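PDB 3BW2: 2-nitropropane dioxygenase from Streptomyces ansochromogenes, which is an FMN-dependent enzyme that oxidises nitroalkanes or their nitronates with molecular oxygen, probably detoxifying propionate 3-nitronate. Local coordinates for residues E83-Q88 with P295-L300; L236-L241 with R254-P259; A269-P274 with A318-Q323; F282-G287 with D313-A318. All coordinates share one frame; numbering follows the deposited sequence.

Interaction 1 of 4, residues E83-Q88 with P295-L300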
# COMPACT_ATOMS: atom_id res chain seq x y z
N GLU A 83 8.66 26.97 15.90
CA GLU A 83 9.81 27.80 16.23
C GLU A 83 11.09 26.96 16.19
O GLU A 83 12.11 27.39 15.67
CB GLU A 83 9.63 28.39 17.63
CG GLU A 83 10.66 29.42 18.02
CD GLU A 83 10.51 29.89 19.45
OE1 GLU A 83 9.39 30.31 19.82
OE2 GLU A 83 11.50 29.84 20.21
N VAL A 84 11.02 25.76 16.76
CA VAL A 84 12.16 24.85 16.79
C VAL A 84 12.56 24.39 15.39
O VAL A 84 13.75 24.31 15.07
CB VAL A 84 11.85 23.61 17.65
CG1 VAL A 84 12.97 22.57 17.50
CG2 VAL A 84 11.73 24.01 19.10
N TYR A 85 11.57 24.09 14.55
CA TYR A 85 11.85 23.64 13.20
C TYR A 85 12.48 24.77 12.40
O TYR A 85 13.43 24.56 11.65
CB TYR A 85 10.57 23.16 12.52
CG TYR A 85 10.80 22.35 11.26
CD1 TYR A 85 11.66 21.25 11.28
CD2 TYR A 85 10.15 22.67 10.07
CE1 TYR A 85 11.86 20.48 10.13
CE2 TYR A 85 10.35 21.91 8.92
CZ TYR A 85 11.20 20.81 8.96
OH TYR A 85 11.38 20.04 7.84
N ALA A 86 11.94 25.98 12.57
CA ALA A 86 12.46 27.15 11.87
C ALA A 86 13.94 27.30 12.20
O ALA A 86 14.77 27.53 11.33
CB ALA A 86 11.70 28.39 12.31
N HIS A 87 14.25 27.15 13.49
CA HIS A 87 15.63 27.25 13.96
C HIS A 87 16.50 26.24 13.23
O HIS A 87 17.59 26.56 12.74
CB HIS A 87 15.67 27.00 15.46
CG HIS A 87 17.05 26.97 16.04
ND1 HIS A 87 17.89 28.06 16.02
CD2 HIS A 87 17.74 25.98 16.65
CE1 HIS A 87 19.04 27.75 16.60
NE2 HIS A 87 18.97 26.49 16.99
N GLN A 88 16.02 25.00 13.15
CA GLN A 88 16.76 23.92 12.50
C GLN A 88 16.94 24.16 11.00
O GLN A 88 17.77 23.51 10.37
CB GLN A 88 16.05 22.59 12.73
CG GLN A 88 15.82 22.28 14.21
CD GLN A 88 14.98 21.04 14.42
OE1 GLN A 88 13.94 20.86 13.79
NE2 GLN A 88 15.43 20.17 15.33
N PRO A 295 -0.65 24.88 7.37
CA PRO A 295 0.36 25.07 6.33
C PRO A 295 1.55 25.88 6.85
O PRO A 295 2.36 26.37 6.06
CB PRO A 295 -0.41 25.82 5.25
CG PRO A 295 -1.25 26.75 6.08
CD PRO A 295 -1.75 25.85 7.20
N ASP A 296 1.65 26.00 8.17
CA ASP A 296 2.73 26.76 8.80
C ASP A 296 4.10 26.40 8.22
O ASP A 296 4.85 27.27 7.79
CB ASP A 296 2.73 26.51 10.31
CG ASP A 296 1.44 26.94 10.98
OD1 ASP A 296 0.37 26.40 10.61
OD2 ASP A 296 1.49 27.81 11.87
N VAL A 297 4.42 25.11 8.24
CA VAL A 297 5.71 24.65 7.72
C VAL A 297 5.82 24.93 6.23
O VAL A 297 6.89 25.31 5.74
CB VAL A 297 5.91 23.14 8.00
CG1 VAL A 297 7.20 22.66 7.36
CG2 VAL A 297 5.94 22.90 9.50
N HIS A 298 4.72 24.76 5.50
CA HIS A 298 4.72 25.03 4.07
C HIS A 298 5.14 26.48 3.79
O HIS A 298 5.95 26.73 2.89
CB HIS A 298 3.33 24.78 3.48
CG HIS A 298 3.17 25.28 2.08
ND1 HIS A 298 2.73 26.55 1.79
CD2 HIS A 298 3.46 24.71 0.89
CE1 HIS A 298 2.74 26.74 0.49
NE2 HIS A 298 3.19 25.63 -0.09
N HIS A 299 4.59 27.42 4.55
CA HIS A 299 4.94 28.83 4.36
C HIS A 299 6.41 29.04 4.71
O HIS A 299 7.14 29.77 4.04
CB HIS A 299 4.11 29.73 5.29
CG HIS A 299 2.64 29.70 5.02
ND1 HIS A 299 2.11 29.87 3.75
CD2 HIS A 299 1.59 29.55 5.85
CE1 HIS A 299 0.79 29.83 3.83
NE2 HIS A 299 0.45 29.63 5.09
N LEU A 300 6.83 28.38 5.78
CA LEU A 300 8.19 28.47 6.27
C LEU A 300 9.24 28.07 5.23
O LEU A 300 10.24 28.77 5.05
CB LEU A 300 8.33 27.58 7.51
CG LEU A 300 9.51 27.80 8.46
CD1 LEU A 300 9.39 29.16 9.13
CD2 LEU A 300 9.51 26.69 9.51

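Interaction 2 of 4, residues L236-L241 with R254-P259. With FMN (flavin mononucleotide), chain B.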
# COMPACT_ATOMS: atom_id res chain seq x y z
N LEU A 236 -4.78 9.80 -11.68
CA LEU A 236 -3.32 9.72 -11.78
C LEU A 236 -2.64 11.08 -11.68
O LEU A 236 -2.98 12.01 -12.41
CB LEU A 236 -2.92 9.10 -13.12
CG LEU A 236 -3.27 7.65 -13.46
CD1 LEU A 236 -4.77 7.42 -13.41
CD2 LEU A 236 -2.74 7.37 -14.85
N GLY A 237 -1.66 11.17 -10.78
CA GLY A 237 -0.91 12.39 -10.62
C GLY A 237 0.47 12.24 -11.23
O GLY A 237 0.76 12.78 -12.30
N THR A 238 1.33 11.48 -10.56
CA THR A 238 2.70 11.25 -11.00
C THR A 238 2.84 10.88 -12.48
O THR A 238 3.76 11.35 -13.15
CB THR A 238 3.39 10.17 -10.12
OG1 THR A 238 3.42 10.61 -8.75
CG2 THR A 238 4.82 9.93 -10.59
N ALA A 239 1.94 10.04 -12.98
CA ALA A 239 2.00 9.65 -14.38
C ALA A 239 1.91 10.87 -15.31
O ALA A 239 2.55 10.91 -16.35
CB ALA A 239 0.89 8.65 -14.70
N PHE A 240 1.12 11.87 -14.92
CA PHE A 240 0.98 13.07 -15.74
C PHE A 240 2.01 14.15 -15.42
O PHE A 240 2.25 15.05 -16.22
CB PHE A 240 -0.43 13.65 -15.60
CG PHE A 240 -1.47 12.89 -16.37
CD1 PHE A 240 -1.52 12.99 -17.76
CD2 PHE A 240 -2.36 12.04 -15.72
CE1 PHE A 240 -2.45 12.25 -18.50
CE2 PHE A 240 -3.29 11.30 -16.45
CZ PHE A 240 -3.33 11.41 -17.84
N LEU A 241 2.62 14.04 -14.24
CA LEU A 241 3.64 15.00 -13.80
C LEU A 241 4.81 15.00 -14.78
O LEU A 241 5.44 16.03 -15.02
CB LEU A 241 4.14 14.61 -12.40
CG LEU A 241 5.16 15.49 -11.68
CD1 LEU A 241 4.58 16.86 -11.43
CD2 LEU A 241 5.51 14.84 -10.34
N ARG A 254 13.01 15.12 -14.01
CA ARG A 254 14.20 14.29 -14.17
C ARG A 254 14.41 13.31 -13.01
O ARG A 254 14.83 12.17 -13.22
CB ARG A 254 15.45 15.17 -14.33
CG ARG A 254 15.51 15.92 -15.67
CD ARG A 254 16.88 16.54 -15.93
NE ARG A 254 17.14 17.74 -15.14
CZ ARG A 254 16.68 18.96 -15.45
NH1 ARG A 254 15.95 19.14 -16.54
NH2 ARG A 254 16.97 19.99 -14.68
N ALA A 255 14.09 13.76 -11.81
CA ALA A 255 14.26 12.94 -10.61
C ALA A 255 13.43 11.66 -10.60
O ALA A 255 13.87 10.63 -10.10
CB ALA A 255 13.96 13.78 -9.36
N LEU A 256 12.23 11.73 -11.17
CA LEU A 256 11.31 10.58 -11.20
C LEU A 256 11.95 9.27 -11.67
O LEU A 256 11.66 8.21 -11.11
CB LEU A 256 10.11 10.89 -12.10
CG LEU A 256 9.22 12.08 -11.74
CD1 LEU A 256 8.06 12.15 -12.72
CD2 LEU A 256 8.71 11.96 -10.31
N THR A 257 12.80 9.34 -12.68
CA THR A 257 13.43 8.13 -13.20
C THR A 257 14.92 8.04 -12.90
O THR A 257 15.60 7.13 -13.37
CB THR A 257 13.22 8.02 -14.72
OG1 THR A 257 13.73 9.19 -15.36
CG2 THR A 257 11.74 7.88 -15.04
N ASP A 258 15.42 8.99 -12.11
CA ASP A 258 16.83 9.02 -11.75
C ASP A 258 17.13 7.98 -10.67
O ASP A 258 16.58 8.04 -9.57
CB ASP A 258 17.20 10.41 -11.21
CG ASP A 258 18.67 10.52 -10.85
OD1 ASP A 258 19.33 9.47 -10.65
OD2 ASP A 258 19.17 11.66 -10.76
N PRO A 259 18.00 7.00 -10.98
CA PRO A 259 18.36 5.94 -10.03
C PRO A 259 18.81 6.48 -8.68
O PRO A 259 18.70 5.79 -7.66
CB PRO A 259 19.48 5.20 -10.76
CG PRO A 259 19.09 5.34 -12.19
CD PRO A 259 18.68 6.79 -12.27
N1 FMN B . -4.20 16.37 -4.73
C2 FMN B . -5.09 17.43 -4.52
O2 FMN B . -6.25 17.20 -4.19
N3 FMN B . -4.69 18.75 -4.68
C4 FMN B . -3.41 19.09 -5.07
O4 FMN B . -3.09 20.29 -5.21
C4A FMN B . -2.48 18.04 -5.31
N5 FMN B . -1.18 18.31 -5.72
C5A FMN B . -0.27 17.29 -5.99
C6 FMN B . 1.04 17.62 -6.44
C7 FMN B . 2.02 16.62 -6.74
C7M FMN B . 2.98 17.02 -7.89
C8 FMN B . 1.57 15.25 -6.60
C8M FMN B . 2.10 14.11 -7.46
C9 FMN B . 0.27 14.90 -6.13
C9A FMN B . -0.67 15.93 -5.83
N10 FMN B . -1.98 15.63 -5.38
C10 FMN B . -2.90 16.68 -5.13
C1' FMN B . -2.38 14.20 -5.01
C2' FMN B . -3.17 13.62 -6.21
O2' FMN B . -4.52 14.04 -6.11
C3' FMN B . -3.19 12.05 -6.21
O3' FMN B . -3.76 11.66 -4.96
C4' FMN B . -1.81 11.39 -6.34
O4' FMN B . -1.12 12.05 -7.40
C5' FMN B . -1.95 9.87 -6.66
O5' FMN B . -0.66 9.22 -6.80
P FMN B . 0.25 9.09 -8.16
O1P FMN B . -1.03 9.01 -8.92
O2P FMN B . 0.82 7.92 -7.37
O3P FMN B . 0.73 10.48 -7.80

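Interaction 3 of 4, residues A269-P274 with A318-Q323. With FMN (flavin mononucleotide), chain B.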
# COMPACT_ATOMS: atom_id res chain seq x y z
N ALA A 269 8.52 17.10 6.33
CA ALA A 269 9.66 18.00 6.16
C ALA A 269 9.40 19.29 5.39
O ALA A 269 9.84 20.36 5.79
CB ALA A 269 10.81 17.24 5.50
N PHE A 270 8.67 19.20 4.28
CA PHE A 270 8.42 20.37 3.46
C PHE A 270 7.21 21.22 3.80
O PHE A 270 7.23 22.44 3.61
CB PHE A 270 8.32 19.94 1.99
CG PHE A 270 9.55 19.26 1.46
CD1 PHE A 270 10.68 20.00 1.15
CD2 PHE A 270 9.58 17.88 1.30
CE1 PHE A 270 11.83 19.37 0.68
CE2 PHE A 270 10.73 17.24 0.83
CZ PHE A 270 11.86 17.99 0.52
N THR A 271 6.15 20.60 4.30
CA THR A 271 4.92 21.35 4.57
C THR A 271 4.27 21.18 5.94
O THR A 271 3.32 21.90 6.25
CB THR A 271 3.87 20.99 3.52
OG1 THR A 271 3.46 19.63 3.71
CG2 THR A 271 4.44 21.12 2.11
N GLY A 272 4.76 20.25 6.74
CA GLY A 272 4.17 20.04 8.05
C GLY A 272 3.00 19.07 8.02
O GLY A 272 2.33 18.87 9.03
N ARG A 273 2.76 18.46 6.86
CA ARG A 273 1.69 17.47 6.72
C ARG A 273 2.29 16.32 5.91
O ARG A 273 3.15 16.54 5.05
CB ARG A 273 0.48 18.07 5.98
CG ARG A 273 -0.88 17.72 6.60
CD ARG A 273 -2.01 18.50 5.91
NE ARG A 273 -3.32 18.37 6.56
CZ ARG A 273 -4.08 17.27 6.55
NH1 ARG A 273 -5.26 17.27 7.17
NH2 ARG A 273 -3.67 16.17 5.93
N PRO A 274 1.86 15.08 6.18
CA PRO A 274 2.39 13.92 5.45
C PRO A 274 2.19 13.98 3.94
O PRO A 274 1.06 14.04 3.45
CB PRO A 274 1.64 12.75 6.09
CG PRO A 274 1.41 13.22 7.50
CD PRO A 274 0.97 14.65 7.27
N ALA A 318 10.71 19.83 -3.04
CA ALA A 318 9.68 18.90 -2.60
C ALA A 318 9.33 18.06 -3.82
O ALA A 318 8.42 18.38 -4.57
CB ALA A 318 8.45 19.66 -2.10
N LEU A 319 10.07 16.97 -4.00
CA LEU A 319 9.87 16.08 -5.15
C LEU A 319 8.67 15.13 -5.02
O LEU A 319 8.83 13.91 -5.00
CB LEU A 319 11.16 15.27 -5.36
CG LEU A 319 12.44 16.12 -5.51
CD1 LEU A 319 13.66 15.22 -5.66
CD2 LEU A 319 12.30 17.03 -6.74
N TRP A 320 7.47 15.69 -4.94
CA TRP A 320 6.26 14.89 -4.81
C TRP A 320 6.22 13.79 -5.88
O TRP A 320 6.41 14.06 -7.07
CB TRP A 320 5.01 15.77 -4.98
CG TRP A 320 4.93 16.97 -4.08
CD1 TRP A 320 4.45 18.20 -4.42
CD2 TRP A 320 5.28 17.05 -2.69
NE1 TRP A 320 4.48 19.04 -3.34
CE2 TRP A 320 4.98 18.36 -2.26
CE3 TRP A 320 5.82 16.14 -1.77
CZ2 TRP A 320 5.21 18.79 -0.95
CZ3 TRP A 320 6.04 16.57 -0.46
CH2 TRP A 320 5.74 17.88 -0.06
N ALA A 321 5.97 12.55 -5.46
CA ALA A 321 5.92 11.44 -6.39
C ALA A 321 5.33 10.20 -5.72
O ALA A 321 5.61 9.93 -4.55
CB ALA A 321 7.32 11.13 -6.93
N GLY A 322 4.52 9.45 -6.47
CA GLY A 322 3.92 8.24 -5.93
C GLY A 322 4.93 7.12 -6.04
O GLY A 322 5.98 7.28 -6.67
N GLN A 323 4.63 5.98 -5.42
CA GLN A 323 5.56 4.85 -5.44
C GLN A 323 5.82 4.25 -6.82
O GLN A 323 6.74 3.45 -6.99
CB GLN A 323 5.06 3.76 -4.49
CG GLN A 323 5.02 4.20 -3.04
CD GLN A 323 4.72 3.05 -2.10
OE1 GLN A 323 3.78 2.31 -2.31
NE2 GLN A 323 5.54 2.91 -1.06
N1 FMN B . -4.20 16.37 -4.73
C2 FMN B . -5.09 17.43 -4.52
O2 FMN B . -6.25 17.20 -4.19
N3 FMN B . -4.69 18.75 -4.68
C4 FMN B . -3.41 19.09 -5.07
O4 FMN B . -3.09 20.29 -5.21
C4A FMN B . -2.48 18.04 -5.31
N5 FMN B . -1.18 18.31 -5.72
C5A FMN B . -0.27 17.29 -5.99
C6 FMN B . 1.04 17.62 -6.44
C7 FMN B . 2.02 16.62 -6.74
C7M FMN B . 2.98 17.02 -7.89
C8 FMN B . 1.57 15.25 -6.60
C8M FMN B . 2.10 14.11 -7.46
C9 FMN B . 0.27 14.90 -6.13
C9A FMN B . -0.67 15.93 -5.83
N10 FMN B . -1.98 15.63 -5.38
C10 FMN B . -2.90 16.68 -5.13
C1' FMN B . -2.38 14.20 -5.01
C2' FMN B . -3.17 13.62 -6.21
O2' FMN B . -4.52 14.04 -6.11
C3' FMN B . -3.19 12.05 -6.21
O3' FMN B . -3.76 11.66 -4.96
C4' FMN B . -1.81 11.39 -6.34
O4' FMN B . -1.12 12.05 -7.40
C5' FMN B . -1.95 9.87 -6.66
O5' FMN B . -0.66 9.22 -6.80
P FMN B . 0.25 9.09 -8.16
O1P FMN B . -1.03 9.01 -8.92
O2P FMN B . 0.82 7.92 -7.37
O3P FMN B . 0.73 10.48 -7.80

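Interaction 4 of 4, residues F282-G287 with D313-A318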
# COMPACT_ATOMS: atom_id res chain seq x y z
N PHE A 282 17.16 17.25 1.71
CA PHE A 282 16.26 17.97 2.61
C PHE A 282 15.42 16.99 3.42
O PHE A 282 15.27 17.14 4.63
CB PHE A 282 15.34 18.89 1.80
CG PHE A 282 14.68 19.97 2.63
CD1 PHE A 282 15.18 21.27 2.62
CD2 PHE A 282 13.58 19.68 3.43
CE1 PHE A 282 14.59 22.26 3.39
CE2 PHE A 282 12.98 20.67 4.20
CZ PHE A 282 13.49 21.96 4.19
N LEU A 283 14.88 15.97 2.76
CA LEU A 283 14.05 14.99 3.46
C LEU A 283 14.86 14.21 4.48
O LEU A 283 14.44 14.06 5.63
CB LEU A 283 13.39 14.05 2.44
CG LEU A 283 12.20 13.22 2.94
CD1 LEU A 283 11.37 12.76 1.74
CD2 LEU A 283 12.68 12.04 3.77
N ARG A 284 16.03 13.72 4.09
CA ARG A 284 16.88 12.97 5.00
C ARG A 284 17.27 13.78 6.23
O ARG A 284 17.26 13.27 7.35
CB ARG A 284 18.15 12.49 4.29
CG ARG A 284 17.97 11.25 3.42
CD ARG A 284 19.31 10.78 2.87
NE ARG A 284 19.76 11.59 1.74
CZ ARG A 284 19.34 11.43 0.49
NH1 ARG A 284 18.47 10.48 0.20
NH2 ARG A 284 19.79 12.23 -0.47
N GLU A 285 17.59 15.05 6.02
CA GLU A 285 18.02 15.92 7.11
C GLU A 285 16.95 16.43 8.06
O GLU A 285 17.14 16.41 9.27
CB GLU A 285 18.77 17.12 6.55
CG GLU A 285 20.19 16.83 6.10
CD GLU A 285 20.91 18.08 5.64
OE1 GLU A 285 20.82 19.11 6.33
OE2 GLU A 285 21.57 18.03 4.58
N HIS A 286 15.82 16.88 7.51
CA HIS A 286 14.76 17.45 8.33
C HIS A 286 13.52 16.58 8.54
O HIS A 286 12.75 16.81 9.46
CB HIS A 286 14.36 18.80 7.73
CG HIS A 286 15.53 19.68 7.42
ND1 HIS A 286 16.33 20.22 8.40
CD2 HIS A 286 16.06 20.07 6.24
CE1 HIS A 286 17.31 20.91 7.83
NE2 HIS A 286 17.16 20.83 6.52
N GLY A 287 13.34 15.59 7.68
CA GLY A 287 12.19 14.72 7.80
C GLY A 287 11.95 14.15 9.19
O GLY A 287 10.83 14.22 9.70
N ASP A 313 18.48 22.66 -8.08
CA ASP A 313 18.94 21.71 -7.07
C ASP A 313 17.80 20.85 -6.53
O ASP A 313 17.08 21.25 -5.62
CB ASP A 313 19.62 22.46 -5.93
CG ASP A 313 20.00 21.56 -4.77
OD1 ASP A 313 20.10 20.33 -4.96
OD2 ASP A 313 20.20 22.09 -3.65
N ALA A 314 17.65 19.65 -7.10
CA ALA A 314 16.60 18.72 -6.71
C ALA A 314 16.69 18.26 -5.26
O ALA A 314 15.71 17.78 -4.70
CB ALA A 314 16.61 17.51 -7.65
N GLN A 315 17.86 18.40 -4.64
CA GLN A 315 18.03 17.97 -3.25
C GLN A 315 17.35 18.88 -2.24
O GLN A 315 17.20 18.51 -1.07
CB GLN A 315 19.52 17.87 -2.90
CG GLN A 315 20.32 16.88 -3.73
CD GLN A 315 19.84 15.45 -3.60
OE1 GLN A 315 19.32 15.05 -2.56
NE2 GLN A 315 20.03 14.66 -4.65
N GLY A 316 16.92 20.06 -2.67
CA GLY A 316 16.26 20.98 -1.76
C GLY A 316 14.82 21.24 -2.16
O GLY A 316 14.17 22.15 -1.65
N MET A 317 14.32 20.42 -3.08
CA MET A 317 12.95 20.57 -3.57
C MET A 317 12.00 19.51 -3.02
O MET A 317 12.43 18.44 -2.60
CB MET A 317 12.94 20.51 -5.10
CG MET A 317 13.69 21.65 -5.77
SD MET A 317 13.87 21.38 -7.53
CE MET A 317 12.16 21.41 -8.04
N ALA A 318 10.71 19.83 -3.04
CA ALA A 318 9.68 18.90 -2.60
C ALA A 318 9.33 18.06 -3.82
O ALA A 318 8.42 18.38 -4.57
CB ALA A 318 8.45 19.66 -2.10

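Interaction 1 of 4, residues E83-Q88 with P295-L300
Val297, which follows the cis-linked Pro295 at the N-cap and Asp296, salt-bridged to Arg107, is the first residue of 295-300 to meet the other helix, and it does so with one methyl group: CG1 lies 3.6 Å from CE2 of Tyr85 and within 4.0 Å of CD2 of Tyr85. The methyl is put there by a first torsion that sets CG1 opposite the backbone N (chi1 176°). The side chains of Val297 and Tyr85 cross at about a right angle, and the methyl comes to the ring obliquely. The two segments run almost parallel, their axes 10.9 Å apart at a crossing angle of -24°, a wide spacing bridged by an aromatic ring and branched side chains. This is plain helix-to-helix packing, between helix 81-88 and helix 296-311 of a TIM-barrel flavoprotein, away from the FMN site. A turn further on, Leu300 extends toward helix 81-88 and sets both its methyls against Ala86. Its CD2 packs 3.8 Å from CA of Ala86, and CD1 of Leu300 is 4.0 Å from CB of Ala86. The same CD2 also reaches the ring, 4.1 Å from CD2 of Tyr85, so that Tyr85 is touched by residues from two successive turns. The hydroxyl of Tyr85 is hydrogen-bonded to the carbonyl oxygen of Ala269, beyond the apolar contact.

Interaction 2 of 4, residues L236-L241 with R254-P259
Leu256 and Leu241 meet through their methyl groups, CD2 of Leu241 lying 4.3 Å from CD2 of Leu256, and that same Leu256 methyl is 4.4 Å from CG2 of Thr238. Thr238 has two different faces, as its side chain reveals when followed outward. CB lies 3.5 Å from the phosphate oxygen O3P of FMN. From there the two branches part: CG2, opposite the backbone N, turns to Leu256, whereas OG1, beside the backbone N (chi1 -60°), donates to O3P of FMN over 2.9 Å. OG1 also accepts a hydrogen bond from the backbone N of Gly322, which ties this threonine to the loop beyond. The backbone N of Thr238 binds the same O3P of FMN at an N-H...O angle of 165°, so one residue grips a single phosphate oxygen twice. Gly237 N donates to O1P of FMN over 2.9 Å, nearly straight at 173°. A CB on Gly237 would run into O4' of FMN. Both methyls of Leu241 lie near the flavin methyl C7M, CD1 at 3.9 Å. Backbone amides at the start of the short helix 238-241, which directly follows strand 233-236, thus cradle the FMN phosphate, the phosphate-binding arrangement characteristic of FMN-dependent TIM barrels.

Interaction 3 of 4, residues A269-P274 with A318-Q323
Phe270, Trp320 and Ala318 carry most of this contact between two irregular loops. The alanine lies over one face of the Phe270 ring: its CA stands 3.7 Å from the ring centroid and only 4° off the normal, a CH-pi contact, while CB of Ala318 sits 3.7 Å from CG of Phe270. CH2 of Trp320 lies 3.9 Å from CB of Phe270, and the two ring systems stand almost perpendicular, their planes at 88°, in an oblique meeting. Ala318 is shared between the aromatics, since its CB also hangs 3.5 Å above the plane of the Trp320 ring, displaced toward the rim. Thr271 closes the edge of the indole, with CG2 3.9 Å from CZ2 of Trp320, and its OG1 is hydrogen-bonded to His179. With CG opposite the carbonyl carbon (chi1 -54°), Trp320 directs its six-membered ring at the 269-274 loop, while its CB and CD1 stay against the flavin, CB lying 3.6 Å from C7 of FMN. Replacing Phe270 with an alanine removes the ring, which would probably open a gap against Ala318 and cost the CH-pi contact. Gly322 passes close to the FMN phosphate, where a CB would collide with O2P, and Gln323 is hydrogen-bonded to Gly193 and Gly195 of the second subunit. The interface between the loops is apolar and aromatic, so across it the tryptophan beside the dimethylbenzene end of the flavin is probably positioned by shape and dispersion, while polar bonds, such as Trp320 O to His252, go to other parts of the fold.

Interaction 4 of 4, residues F282-G287 with D313-A318
Phe282 overlaps the backbone of Gln315 and Gly316 with its CB, which lies 3.4 Å from O of Gln315 and 4.2 Å from CA of Gly316. The ring itself leads away, with CG opposite the backbone N (chi1 -162°), and carries CD2 of His286 over the centre of one face at 3.6 Å. The hydrogen bond between the two segments is made by the backbone: N of Phe282 donates to O of Gln315 over 3.1 Å, at an N-H...O angle of 161°, and the amide hydrogen comes in nearly end-on to the carbonyl. A helix N-terminus, whose amides lack partners within the helix, thereby gains an acceptor from the loop. Gln315 also reaches this end with its side chain, bent at chi2, and its OE1 accepts from the backbone N of Arg281. NH2 of Arg284 comes to 3.5 Å from OE1 of Gln315, a loose approach with the guanidinium and amide planes 39° apart. Within the loop, an Asx turn holds Gln315 in place: OD1 of Asp313 accepts from N of Gln315 at 3.0 Å, from above the carboxylate plane. Helix 281-286 is thereby joined to the loop following helix 296-311, while the Phe282 ring packs among Leu304 of that helix, Tyr85 of helix 81-88 and Phe270.

In the fold
Interactions 1, 3 and 4 form a continuous patch on one side of the chain's centre: Phe270 meets Phe282, and Tyr85 of interaction 1 is hydrogen-bonded to Ala269 of interaction 3 and packs on Phe282 and His286 of interaction 4. Interactions 3 and 4 share Ala318 and the loop between helices 296-311 and 333-350; interaction 1 holds the start of helix 296-311. Interaction 2 touches interaction 3 through Thr238 and Gly322, and both border FMN. Interactions 1 and 2 are buried, 3 and 4 partly so, with Arg284 exposed. Chemistry follows place: apolar helix packing in 1, methyl contacts beside phosphate-binding amides in 2, aromatic packing beside the flavin in 3, and a backbone bond at a helix start in 4.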